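PDB 1WKR: polyporopepsin from Irpex lacteus, which cleaves peptide bonds as a pepsin-family aspartic endopeptidase of broad specificity, with milk-clotting activity. Local coordinates for residues T8-D13 against D99-I104; V15-V20 against A24-L29; S35-L40 against D57-T62; D75-G80 against P85-G90; P126-N131 against L160-T165. One frame throughout, in Å; residues are numbered along the deposited sequence.

Contact 1 (T8-D13 against D99-I104); sequences TNQLVD and DGVDGI
In this pepsin-like fold, the tight connection between strands 3-9 and 14-20 is joined through Gln-10 to Gly-100 and Val-101 on the loop entering strand 103-106. Gln-10 CG lies beside its own backbone N (chi1 -59°), and the chain runs extended from there, carrying the carboxamide across to the loop. NE2 donates to Gly-100 O over 3.3 Å in a fairly straight bond; the acceptor lies in the amide plane, whereas the donor stands well above the carbonyl plane. The second hydrogen of NE2 goes to the syn lone pair of Asp-13 OD1 at 3.0 Å, and the two acceptors together fix which way round the amide is turned. Val-101 CG1 packs 3.7 Å from Gln-10 NE2 and also borders Asp-13 OD1. One water links Asp-13 OD2 to the carbonyl of Asp-99; another sits 2.8 Å from Gln-10 OE1. With an alanine at Gln-10, Gly-100 O and the buried Asp-13 OD1 would probably each lose a donor, and the tie between turn and loop would pass largely to water. Asn-9 shapes the turn as an Asx turn, its OD1 accepting from Leu-11 N. Val-15 of strand 14-20 touches both Gln-10 and Val-101, Asp-13 rests on Leu-30 of strand 25-32, and Asp-102 binds the backbone N of Ser-28 in that same strand.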
# COMPACT_ATOMS: atom_id res chain seq x y z
N THR A 8 -10.12 6.18 -3.47
CA THR A 8 -10.24 6.16 -4.91
C THR A 8 -9.05 5.47 -5.56
O THR A 8 -7.91 5.78 -5.28
CB THR A 8 -10.34 7.58 -5.46
OG1 THR A 8 -11.54 8.17 -4.91
CG2 THR A 8 -10.55 7.62 -6.93
N ASN A 9 -9.39 4.49 -6.42
CA ASN A 9 -8.41 3.69 -7.15
C ASN A 9 -7.92 4.50 -8.31
O ASN A 9 -8.72 4.79 -9.25
CB ASN A 9 -9.09 2.40 -7.61
CG ASN A 9 -8.15 1.40 -8.18
OD1 ASN A 9 -7.21 1.75 -8.91
ND2 ASN A 9 -8.37 0.11 -7.92
N GLN A 10 -6.64 4.85 -8.35
CA GLN A 10 -5.99 5.56 -9.46
C GLN A 10 -5.05 4.63 -10.22
O GLN A 10 -4.07 5.08 -10.81
CB GLN A 10 -5.22 6.80 -8.97
CG GLN A 10 -6.11 7.81 -8.24
CD GLN A 10 -5.45 9.17 -7.98
OE1 GLN A 10 -6.17 10.18 -8.05
NE2 GLN A 10 -4.17 9.18 -7.74
N LEU A 11 -5.31 3.33 -10.16
CA LEU A 11 -4.65 2.27 -10.93
C LEU A 11 -3.29 1.94 -10.38
O LEU A 11 -2.99 0.75 -10.10
CB LEU A 11 -4.50 2.63 -12.46
CG LEU A 11 -5.76 3.11 -13.11
CD1 LEU A 11 -5.51 3.33 -14.62
CD2 LEU A 11 -6.95 2.21 -12.87
N VAL A 12 -2.44 2.92 -10.18
CA VAL A 12 -1.10 2.72 -9.60
C VAL A 12 -1.08 2.94 -8.11
O VAL A 12 -0.12 2.56 -7.42
CB VAL A 12 -0.01 3.54 -10.32
CG1 VAL A 12 0.07 3.11 -11.82
CG2 VAL A 12 -0.24 5.04 -10.25
N ASP A 13 -2.09 3.63 -7.58
CA ASP A 13 -2.17 3.93 -6.14
C ASP A 13 -3.62 4.17 -5.80
O ASP A 13 -4.46 4.27 -6.71
CB ASP A 13 -1.27 5.15 -5.77
CG ASP A 13 -1.62 6.37 -6.59
OD1 ASP A 13 -2.72 6.85 -6.54
OD2 ASP A 13 -0.63 6.89 -7.25
N ASP A 99 3.35 12.33 -9.24
CA ASP A 99 2.28 12.71 -10.18
C ASP A 99 0.94 12.10 -9.76
O ASP A 99 0.84 10.91 -9.31
CB ASP A 99 2.64 12.21 -11.58
CG ASP A 99 3.71 13.11 -12.21
OD1 ASP A 99 4.00 14.17 -11.68
OD2 ASP A 99 4.18 12.67 -13.39
N GLY A 100 -0.10 12.97 -9.85
CA GLY A 100 -1.46 12.50 -9.57
C GLY A 100 -1.92 12.63 -8.11
O GLY A 100 -3.05 12.28 -7.85
N VAL A 101 -1.01 13.09 -7.19
CA VAL A 101 -1.37 13.21 -5.77
C VAL A 101 -0.75 14.48 -5.18
O VAL A 101 0.16 15.09 -5.68
CB VAL A 101 -0.91 11.97 -4.99
CG1 VAL A 101 -1.51 10.65 -5.59
CG2 VAL A 101 0.57 11.86 -4.82
N ASP A 102 -1.34 14.87 -4.01
CA ASP A 102 -0.81 15.97 -3.20
C ASP A 102 0.31 15.59 -2.26
O ASP A 102 1.00 16.43 -1.74
CB ASP A 102 -1.91 16.62 -2.40
CG ASP A 102 -2.84 17.49 -3.24
OD1 ASP A 102 -2.33 18.57 -3.69
OD2 ASP A 102 -4.00 17.18 -3.46
N GLY A 103 0.45 14.27 -1.98
CA GLY A 103 1.37 13.81 -0.97
C GLY A 103 0.91 12.41 -0.52
O GLY A 103 0.24 11.71 -1.27
N ILE A 104 1.31 12.06 0.72
CA ILE A 104 1.09 10.70 1.26
C ILE A 104 0.33 10.79 2.58
O ILE A 104 0.64 11.66 3.43
CB ILE A 104 2.43 9.93 1.43
CG1 ILE A 104 2.96 9.58 0.05
CG2 ILE A 104 2.25 8.71 2.34
CD1 ILE A 104 4.29 8.77 0.08
O HOH W 1 -5.63 12.53 -6.63
O HOH W 2 -1.14 8.95 -8.80

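Contact 2 (V15-V20 against A24-L29); sequences VVNVGV and ATTYSL
The side chains of Val-20 and Tyr-27 cross at about a right angle, with Val-20 CB 3.7 Å from Tyr-27 CE1 and CG2 close to CD1, oblique to the ring. Chi1 of Tyr-27 (-60°) keeps CG beside the backbone N and leads the ring along the hairpin toward Val-20, with Val-18 O in the ring plane at its edge. On the same face Val-18 crosses Leu-29 nearly perpendicularly, and Val-18 CG2 touches Leu-29 CD1 at 3.8 Å. The two strands, 14-20 and 25-32, form an antiparallel beta hairpin in which Val-16 with Leu-29, Val-18 with Tyr-27 and Val-20 with Thr-25 are hydrogen-bonded pairs, each joined by two backbone bonds of 2.9 to 3.0 Å. The opposite face carries Asn-17, whose side chain crosses that of Thr-26 obliquely, ND2 lying 3.8 Å from Thr-26 CG2. With chi1 at -178°, Ser-28 OG points away from its own N and comes within 3.3 Å of Val-15 CB. At Gly-19 a CB would lie tight against Ala-24 CB. The phenol of Tyr-27 donates to a water that in turn donates to Val-20 O, while Val-47 N, beyond the hairpin, is hydrogen-bonded to the same hydroxyl.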
# COMPACT_ATOMS: atom_id res chain seq x y z
N VAL A 15 -5.97 6.94 -3.36
CA VAL A 15 -5.94 8.19 -2.62
C VAL A 15 -7.17 8.32 -1.78
O VAL A 15 -8.21 7.70 -1.97
CB VAL A 15 -5.88 9.40 -3.56
CG1 VAL A 15 -4.50 9.44 -4.21
CG2 VAL A 15 -7.00 9.40 -4.61
N VAL A 16 -7.05 9.17 -0.74
CA VAL A 16 -8.18 9.60 0.07
C VAL A 16 -8.11 11.12 0.14
O VAL A 16 -7.07 11.74 0.14
CB VAL A 16 -8.20 9.01 1.50
CG1 VAL A 16 -8.46 7.53 1.49
CG2 VAL A 16 -6.87 9.28 2.21
N ASN A 17 -9.30 11.74 0.24
CA ASN A 17 -9.41 13.16 0.59
C ASN A 17 -9.14 13.36 2.02
O ASN A 17 -9.66 12.69 2.93
CB ASN A 17 -10.87 13.67 0.26
CG ASN A 17 -11.02 13.77 -1.20
OD1 ASN A 17 -12.28 13.58 -1.61
ND2 ASN A 17 -10.13 14.02 -1.96
N VAL A 18 -8.27 14.35 2.30
CA VAL A 18 -7.83 14.67 3.66
C VAL A 18 -7.96 16.17 3.84
O VAL A 18 -7.38 16.97 3.02
CB VAL A 18 -6.36 14.25 3.91
CG1 VAL A 18 -5.92 14.54 5.31
CG2 VAL A 18 -6.18 12.76 3.55
N GLY A 19 -8.69 16.62 4.83
CA GLY A 19 -8.71 18.07 5.13
C GLY A 19 -7.58 18.45 6.02
O GLY A 19 -7.20 17.72 6.96
N VAL A 20 -6.98 19.62 5.78
CA VAL A 20 -5.94 20.16 6.60
C VAL A 20 -6.26 21.64 6.87
O VAL A 20 -6.52 22.39 5.90
CB VAL A 20 -4.56 20.02 5.96
CG1 VAL A 20 -3.51 20.56 6.94
CG2 VAL A 20 -4.27 18.52 5.60
N ALA A 24 -10.77 24.02 6.56
CA ALA A 24 -9.95 22.91 5.95
C ALA A 24 -9.88 23.10 4.41
O ALA A 24 -10.87 23.37 3.75
CB ALA A 24 -10.59 21.57 6.29
N THR A 25 -8.67 22.91 3.93
CA THR A 25 -8.45 22.72 2.49
C THR A 25 -8.34 21.21 2.28
O THR A 25 -7.69 20.52 3.06
CB THR A 25 -7.15 23.44 2.05
OG1 THR A 25 -7.43 24.88 2.13
CG2 THR A 25 -6.79 23.16 0.60
N THR A 26 -8.92 20.70 1.20
CA THR A 26 -8.80 19.30 0.87
C THR A 26 -7.62 18.99 0.00
O THR A 26 -7.35 19.66 -1.01
CB THR A 26 -10.05 18.89 0.11
OG1 THR A 26 -11.18 19.01 1.00
CG2 THR A 26 -10.00 17.36 -0.25
N TYR A 27 -6.87 17.93 0.36
CA TYR A 27 -5.75 17.44 -0.39
C TYR A 27 -6.03 15.96 -0.69
O TYR A 27 -6.62 15.23 0.12
CB TYR A 27 -4.46 17.53 0.43
CG TYR A 27 -4.15 18.97 0.84
CD1 TYR A 27 -4.77 19.53 1.95
CD2 TYR A 27 -3.27 19.74 0.10
CE1 TYR A 27 -4.52 20.83 2.34
CE2 TYR A 27 -2.99 21.12 0.50
CZ TYR A 27 -3.63 21.54 1.59
OH TYR A 27 -3.35 22.89 2.02
N SER A 28 -5.54 15.47 -1.84
CA SER A 28 -5.74 14.05 -2.21
C SER A 28 -4.43 13.33 -1.90
O SER A 28 -3.44 13.53 -2.59
CB SER A 28 -6.12 14.00 -3.66
OG SER A 28 -6.37 12.64 -4.00
N LEU A 29 -4.42 12.53 -0.82
CA LEU A 29 -3.21 11.92 -0.34
C LEU A 29 -3.19 10.46 -0.64
O LEU A 29 -4.19 9.72 -0.49
CB LEU A 29 -3.06 12.12 1.17
CG LEU A 29 -3.01 13.62 1.64
CD1 LEU A 29 -2.55 13.66 3.06
CD2 LEU A 29 -1.99 14.45 0.80
O HOH W 3 -4.19 23.39 4.62

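Contact 3 (S35-L40 against D57-T62); sequences SSNTWL and DKVSVT. With SO4 (sulfate ion), chain D.
Val-59 and Val-61 of strand 57-62 each set a methyl group against the carboxamide of Asn-37, just beyond Ser-35 in the active-site loop. At the start of the strand, Asp-57 OD1 is hydrogen-bonded to His-120 ND1. Lys-58 bends at chi2 and sends NZ to a sulfate ion, probably from the crystallisation liquor, 2.6 Å from its O4; Thr-71 OG1 is bonded to both the ammonium group and the sulfate. Val-59 follows with CG2 anti to the backbone N, which brings this methyl to Asn-37 ND2 at 3.6 Å as the two side chains slide past each other in opposite directions. Ser-60 turns away. Val-61 makes the closer approach: its CG2 stands over the flat face of the amide, almost directly above Asn-37 CG at 3.5 Å. The amide is thus covered by hydrocarbon on this side, while its ND2 is satisfied by Thr-116 OG1. Val-61 and Ser-35 also pack on apolar side chains of the bound peptide inhibitor, and Ser-35 OG is hydrogen-bonded to the catalytic Asp-32. Strand 57-62 lies between strands 67-79 and 117-118, whereas strand 39-40 runs between strands 82-96 and 103-106, with Trp-39 stacked on Phe-68.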
# COMPACT_ATOMS: atom_id res chain seq x y z
N SER A 35 5.04 3.56 4.31
CA SER A 35 5.78 4.72 4.89
C SER A 35 4.86 5.33 5.91
O SER A 35 3.69 4.97 6.02
CB SER A 35 6.14 5.73 3.85
OG SER A 35 5.03 6.48 3.39
N SER A 36 5.42 6.26 6.70
CA SER A 36 4.74 6.68 7.92
C SER A 36 4.73 8.15 8.13
O SER A 36 4.28 8.62 9.20
CB SER A 36 5.39 5.96 9.12
OG SER A 36 5.37 4.55 8.82
N ASN A 37 5.14 8.93 7.13
CA ASN A 37 5.09 10.39 7.20
C ASN A 37 3.93 10.85 6.38
O ASN A 37 3.78 10.50 5.19
CB ASN A 37 6.38 10.99 6.59
CG ASN A 37 7.58 10.77 7.44
OD1 ASN A 37 8.06 9.63 7.62
ND2 ASN A 37 8.12 11.84 8.09
N THR A 38 3.01 11.61 7.01
CA THR A 38 1.90 12.26 6.29
C THR A 38 2.37 13.60 5.80
O THR A 38 2.88 14.38 6.63
CB THR A 38 0.66 12.34 7.17
OG1 THR A 38 0.15 11.00 7.34
CG2 THR A 38 -0.44 13.18 6.52
N TRP A 39 2.29 13.86 4.51
CA TRP A 39 2.79 15.14 3.96
C TRP A 39 2.00 15.53 2.78
O TRP A 39 1.33 14.74 2.10
CB TRP A 39 4.29 14.98 3.62
CG TRP A 39 4.61 14.02 2.50
CD1 TRP A 39 4.90 12.70 2.61
CD2 TRP A 39 4.72 14.36 1.10
NE1 TRP A 39 5.18 12.16 1.36
CE2 TRP A 39 5.11 13.18 0.42
CE3 TRP A 39 4.57 15.54 0.38
CZ2 TRP A 39 5.31 13.13 -0.95
CZ3 TRP A 39 4.77 15.51 -0.99
CH2 TRP A 39 5.17 14.31 -1.66
N LEU A 40 2.12 16.83 2.47
CA LEU A 40 1.42 17.43 1.33
C LEU A 40 2.37 18.47 0.67
O LEU A 40 3.46 18.75 1.19
CB LEU A 40 0.07 18.06 1.76
CG LEU A 40 0.15 19.13 2.84
CD1 LEU A 40 0.51 20.54 2.29
CD2 LEU A 40 -1.21 19.20 3.53
N ASP A 57 11.80 21.48 13.01
CA ASP A 57 12.42 20.46 12.14
C ASP A 57 12.11 20.63 10.70
O ASP A 57 11.00 21.00 10.26
CB ASP A 57 11.89 19.09 12.56
CG ASP A 57 12.36 18.69 13.93
OD1 ASP A 57 13.62 18.69 14.18
OD2 ASP A 57 11.54 18.33 14.77
N LYS A 58 13.11 20.26 9.89
CA LYS A 58 12.90 19.89 8.46
C LYS A 58 12.62 18.37 8.43
O LYS A 58 12.86 17.67 9.39
CB LYS A 58 14.17 20.20 7.64
CG LYS A 58 14.62 21.70 7.70
CD LYS A 58 13.55 22.54 7.29
CE LYS A 58 14.09 24.10 7.07
NZ LYS A 58 12.99 24.96 6.70
N VAL A 59 12.13 17.95 7.25
CA VAL A 59 11.73 16.55 7.10
C VAL A 59 12.14 16.08 5.71
O VAL A 59 12.16 16.86 4.75
CB VAL A 59 10.18 16.37 7.35
CG1 VAL A 59 9.36 17.16 6.35
CG2 VAL A 59 9.80 14.90 7.33
N SER A 60 12.51 14.80 5.62
CA SER A 60 12.97 14.18 4.34
C SER A 60 12.64 12.69 4.43
O SER A 60 12.93 12.06 5.39
CB SER A 60 14.57 14.37 4.29
OG SER A 60 15.05 13.81 3.17
N VAL A 61 12.09 12.24 3.27
CA VAL A 61 11.84 10.79 3.11
C VAL A 61 12.30 10.36 1.71
O VAL A 61 11.94 10.98 0.73
CB VAL A 61 10.34 10.40 3.35
CG1 VAL A 61 10.16 8.89 3.21
CG2 VAL A 61 9.88 10.94 4.75
N THR A 62 12.98 9.21 1.68
CA THR A 62 13.36 8.58 0.42
C THR A 62 12.53 7.30 0.20
O THR A 62 12.45 6.45 1.12
CB THR A 62 14.87 8.25 0.40
OG1 THR A 62 15.60 9.48 0.46
CG2 THR A 62 15.32 7.58 -0.90
S SO4 D . 12.02 24.28 3.11
O1 SO4 D . 11.37 25.75 2.75
O2 SO4 D . 10.84 23.44 3.48
O3 SO4 D . 12.62 23.78 1.92
O4 SO4 D . 12.92 24.35 4.19

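Contact 4 (D75-G80 against P85-G90); sequences DTVTLG and PKQSIG
Asp-75 and Gln-87 form an antiparallel hydrogen-bonded pair where the hairpin of strands 67-79 and 82-96 turns a corner. Of its backbone bonds, Asp-75 N to Gln-87 O is sound at 3.0 Å, but Gln-87 N to Asp-75 O, at 2.9 Å, is weak and bent (120° at the hydrogen). The corner is at Pro-85 and Lys-86, the latter left-handed in backbone, and a water joins Lys-86 N to Thr-76 OG1. The short segments 75-79 and 87-90 stand almost perpendicular, at 93°. Apolar packing fills the angle: Val-77 CG2 lies 3.6 Å from Gln-87 CB and 4.0 Å from Ile-89 CG2. The polar side chains look elsewhere. Asp-75 OD1 accepts from Thr-76 N and pairs with Thr-51, while OD2 is bonded to Tyr-46 OH. Gln-87, with CG anti to the backbone N (chi1 177°) and a bend at chi2, donates from NE2 to Ser-88 O at 3.0 Å, nearly in the amide plane, and to Pro-126 O; its OE1 meets Asn-131 ND2. A leucine in its place would probably leave Pro-126 O and Asn-131 ND2 without mates. Gln-87 thus serves both kinds of contact, its stem packed on Val-77 and its amide fixed in rotation by both NE2 hydrogens.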
# COMPACT_ATOMS: atom_id res chain seq x y z
N ASP A 75 -0.82 20.57 12.45
CA ASP A 75 -2.05 21.13 11.93
C ASP A 75 -3.22 20.20 12.24
O ASP A 75 -3.00 19.03 12.70
CB ASP A 75 -1.94 21.38 10.40
CG ASP A 75 -2.73 22.60 9.96
OD1 ASP A 75 -3.80 22.87 10.49
OD2 ASP A 75 -2.33 23.23 8.94
N THR A 76 -4.42 20.66 12.04
CA THR A 76 -5.63 19.83 12.25
C THR A 76 -5.87 19.08 10.97
O THR A 76 -6.01 19.67 9.88
CB THR A 76 -6.80 20.71 12.60
OG1 THR A 76 -6.53 21.25 13.90
CG2 THR A 76 -8.10 19.91 12.71
N VAL A 77 -5.98 17.76 11.07
CA VAL A 77 -6.22 16.87 9.90
C VAL A 77 -7.55 16.21 10.05
O VAL A 77 -7.86 15.65 11.15
CB VAL A 77 -5.07 15.83 9.88
CG1 VAL A 77 -5.37 14.70 8.91
CG2 VAL A 77 -3.76 16.55 9.51
N THR A 78 -8.34 16.17 8.99
CA THR A 78 -9.68 15.55 8.99
C THR A 78 -9.72 14.42 8.00
O THR A 78 -9.29 14.55 6.85
CB THR A 78 -10.74 16.61 8.55
OG1 THR A 78 -10.65 17.78 9.47
CG2 THR A 78 -12.09 16.12 8.71
N LEU A 79 -10.19 13.28 8.49
CA LEU A 79 -10.33 12.05 7.71
C LEU A 79 -11.81 11.63 7.89
O LEU A 79 -12.21 11.10 8.92
CB LEU A 79 -9.41 10.94 8.29
CG LEU A 79 -7.93 11.24 8.06
CD1 LEU A 79 -7.02 10.35 8.94
CD2 LEU A 79 -7.62 10.99 6.59
N GLY A 80 -12.59 11.87 6.85
CA GLY A 80 -14.07 11.60 6.97
C GLY A 80 -14.60 12.39 8.09
O GLY A 80 -14.44 13.73 8.10
N PRO A 85 -6.47 17.06 15.97
CA PRO A 85 -5.81 18.36 16.21
C PRO A 85 -4.22 18.04 16.40
O PRO A 85 -3.93 17.00 16.99
CB PRO A 85 -6.47 18.87 17.54
CG PRO A 85 -7.27 17.74 18.14
CD PRO A 85 -7.35 16.64 17.12
N LYS A 86 -3.43 18.81 15.93
CA LYS A 86 -2.06 18.78 16.13
C LYS A 86 -1.34 17.54 15.57
O LYS A 86 -0.38 17.07 16.14
CB LYS A 86 -1.72 19.05 17.59
CG LYS A 86 -2.20 20.42 18.17
CD LYS A 86 -1.36 20.87 19.46
CE LYS A 86 0.12 20.92 18.98
NZ LYS A 86 0.99 21.81 20.14
N GLN A 87 -1.87 17.05 14.48
CA GLN A 87 -1.12 16.05 13.69
C GLN A 87 0.16 16.66 13.12
O GLN A 87 0.10 17.74 12.53
CB GLN A 87 -2.01 15.56 12.55
CG GLN A 87 -1.26 14.56 11.62
CD GLN A 87 -0.85 13.29 12.30
OE1 GLN A 87 -1.71 12.66 12.98
NE2 GLN A 87 0.39 12.85 12.16
N SER A 88 1.29 16.01 13.31
CA SER A 88 2.54 16.46 12.68
C SER A 88 2.50 16.00 11.22
O SER A 88 2.31 14.79 10.94
CB SER A 88 3.67 15.91 13.43
OG SER A 88 4.90 16.42 12.88
N ILE A 89 2.71 16.94 10.31
CA ILE A 89 2.72 16.70 8.85
C ILE A 89 3.95 17.30 8.24
O ILE A 89 4.48 18.36 8.69
CB ILE A 89 1.45 17.27 8.17
CG1 ILE A 89 1.33 18.81 8.34
CG2 ILE A 89 0.21 16.57 8.74
CD1 ILE A 89 0.30 19.39 7.47
N GLY A 90 4.40 16.76 7.14
CA GLY A 90 5.40 17.39 6.28
C GLY A 90 4.77 18.22 5.20
O GLY A 90 3.67 17.97 4.72
O HOH W 4 -4.06 21.68 15.16

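Contact 5 (P126-N131 against L160-T165); sequences PTVTDN and LTFGAT
Thr-129 and Val-128, in the first turn of helix 128-134, border the ring of Phe-162 at the end of strand 155-162. The threonine crosses the phenylalanine side chain at about a right angle and brings its hydroxyl to the ring edge: OG1 lies in the ring plane, 3.6 Å from Phe-162 CE1. Thr-129 OG1 stands beside its backbone N (chi1 -44°), and the methyl CG2 lies 4.2 Å from Phe-162 CD1. Val-128 CG2 comes obliquely to the same CE1 at 4.3 Å. Outward from this pair, a capping box holds the helix start. Asp-130 N donates to Thr-127 OG1 over 3.2 Å, and Thr-127 N donates back to Asp-130 OD2 at 3.3 Å, both bonds nearly straight; Asn-131 N adds the first helical bond, to Thr-127 O. Phe-162 is held by backbone bonding to Gly-3, while Leu-82 and Leu-143 pack on its side chain. Gly-163 bends the chain away with a positive phi (96°) at which a side chain would collide with the carbonyl oxygen of Phe-162. The ring edge with its slightly positive hydrogens is likely to suit the hydroxyl oxygen it faces, and the carboxylate of Asp-130 probably gains from the helix N-terminus.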
# COMPACT_ATOMS: atom_id res chain seq x y z
N PRO A 126 4.29 10.46 15.61
CA PRO A 126 3.05 9.69 15.75
C PRO A 126 2.19 9.81 14.49
O PRO A 126 1.95 10.91 13.96
CB PRO A 126 2.40 10.23 16.96
CG PRO A 126 3.55 10.68 17.86
CD PRO A 126 4.61 11.24 16.88
N THR A 127 1.67 8.67 14.01
CA THR A 127 0.93 8.67 12.76
C THR A 127 -0.49 9.06 12.97
O THR A 127 -0.97 9.16 14.13
CB THR A 127 0.99 7.26 12.15
OG1 THR A 127 0.25 6.36 13.01
CG2 THR A 127 2.41 6.73 11.99
N VAL A 128 -1.21 9.27 11.89
CA VAL A 128 -2.64 9.58 12.02
C VAL A 128 -3.34 8.53 12.80
O VAL A 128 -4.20 8.85 13.67
CB VAL A 128 -3.32 9.80 10.64
CG1 VAL A 128 -2.78 11.08 10.01
CG2 VAL A 128 -3.19 8.62 9.69
N THR A 129 -3.04 7.23 12.60
CA THR A 129 -3.72 6.16 13.32
C THR A 129 -3.38 6.22 14.82
O THR A 129 -4.26 6.12 15.67
CB THR A 129 -3.30 4.79 12.76
OG1 THR A 129 -3.29 4.90 11.31
CG2 THR A 129 -4.27 3.72 13.17
N ASP A 130 -2.08 6.40 15.14
CA ASP A 130 -1.66 6.53 16.52
C ASP A 130 -2.37 7.69 17.23
O ASP A 130 -2.79 7.52 18.37
CB ASP A 130 -0.13 6.81 16.57
CG ASP A 130 0.69 5.67 16.23
OD1 ASP A 130 0.28 4.51 16.34
OD2 ASP A 130 1.89 5.94 15.84
N ASN A 131 -2.47 8.84 16.58
CA ASN A 131 -3.12 9.99 17.19
C ASN A 131 -4.60 9.81 17.36
O ASN A 131 -5.18 10.21 18.41
CB ASN A 131 -2.81 11.27 16.42
CG ASN A 131 -1.40 11.76 16.64
OD1 ASN A 131 -0.83 11.62 17.72
ND2 ASN A 131 -0.81 12.34 15.59
N LEU A 160 -11.03 3.09 3.83
CA LEU A 160 -10.19 2.98 5.06
C LEU A 160 -11.10 3.01 6.24
O LEU A 160 -11.95 3.92 6.32
CB LEU A 160 -9.17 4.10 5.16
CG LEU A 160 -7.89 3.90 4.35
CD1 LEU A 160 -8.00 3.49 2.97
CD2 LEU A 160 -6.93 5.10 4.65
N THR A 161 -10.91 2.13 7.20
CA THR A 161 -11.69 2.17 8.47
C THR A 161 -10.66 2.23 9.59
O THR A 161 -9.79 1.36 9.74
CB THR A 161 -12.59 0.96 8.67
OG1 THR A 161 -13.46 0.83 7.50
CG2 THR A 161 -13.47 1.12 9.86
N PHE A 162 -10.76 3.28 10.38
CA PHE A 162 -9.88 3.47 11.55
C PHE A 162 -10.62 2.99 12.81
O PHE A 162 -11.71 3.48 13.13
CB PHE A 162 -9.54 4.95 11.71
CG PHE A 162 -8.64 5.46 10.59
CD1 PHE A 162 -7.25 5.33 10.71
CD2 PHE A 162 -9.16 6.01 9.43
CE1 PHE A 162 -6.40 5.82 9.72
CE2 PHE A 162 -8.26 6.42 8.41
CZ PHE A 162 -6.91 6.34 8.57
N GLY A 163 -10.02 2.03 13.48
CA GLY A 163 -10.52 1.59 14.79
C GLY A 163 -11.43 0.37 14.74
O GLY A 163 -11.87 -0.05 15.82
N ALA A 164 -11.71 -0.17 13.56
CA ALA A 164 -12.61 -1.34 13.42
C ALA A 164 -12.41 -1.92 12.04
O ALA A 164 -11.82 -1.30 11.15
CB ALA A 164 -14.05 -0.89 13.56
N THR A 165 -12.95 -3.10 11.83
CA THR A 165 -13.09 -3.72 10.54
C THR A 165 -14.48 -3.54 10.02
O THR A 165 -15.44 -3.20 10.83
CB THR A 165 -12.75 -5.22 10.55
OG1 THR A 165 -13.66 -5.88 11.51
CG2 THR A 165 -11.37 -5.50 11.03

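Overall arrangement
Contacts 2, 3 and 4 are all nested within the loop closed by contact 1, whereas contact 5 follows it along the chain. Contacts 2 and 4 lie closest, with centres 10 Å apart: Gly-19 O binds Thr-78 N and Val-18 packs on Val-77. Contact 4 also meets contact 3 where Thr-38 and Leu-40 pair with Gly-90, and contact 5 through Gln-87. Contact 1 joins contact 2 through Asp-102 and Ser-28, and contact 3 through Ile-104 and Trp-39. Contacts 1, 2 and 3 all approach the active site: the side chains of Asp-13, Leu-29 and Val-61 lie about 8, 8 and 7 Å from that of Asp-32. Contact 4 is remote from the active site.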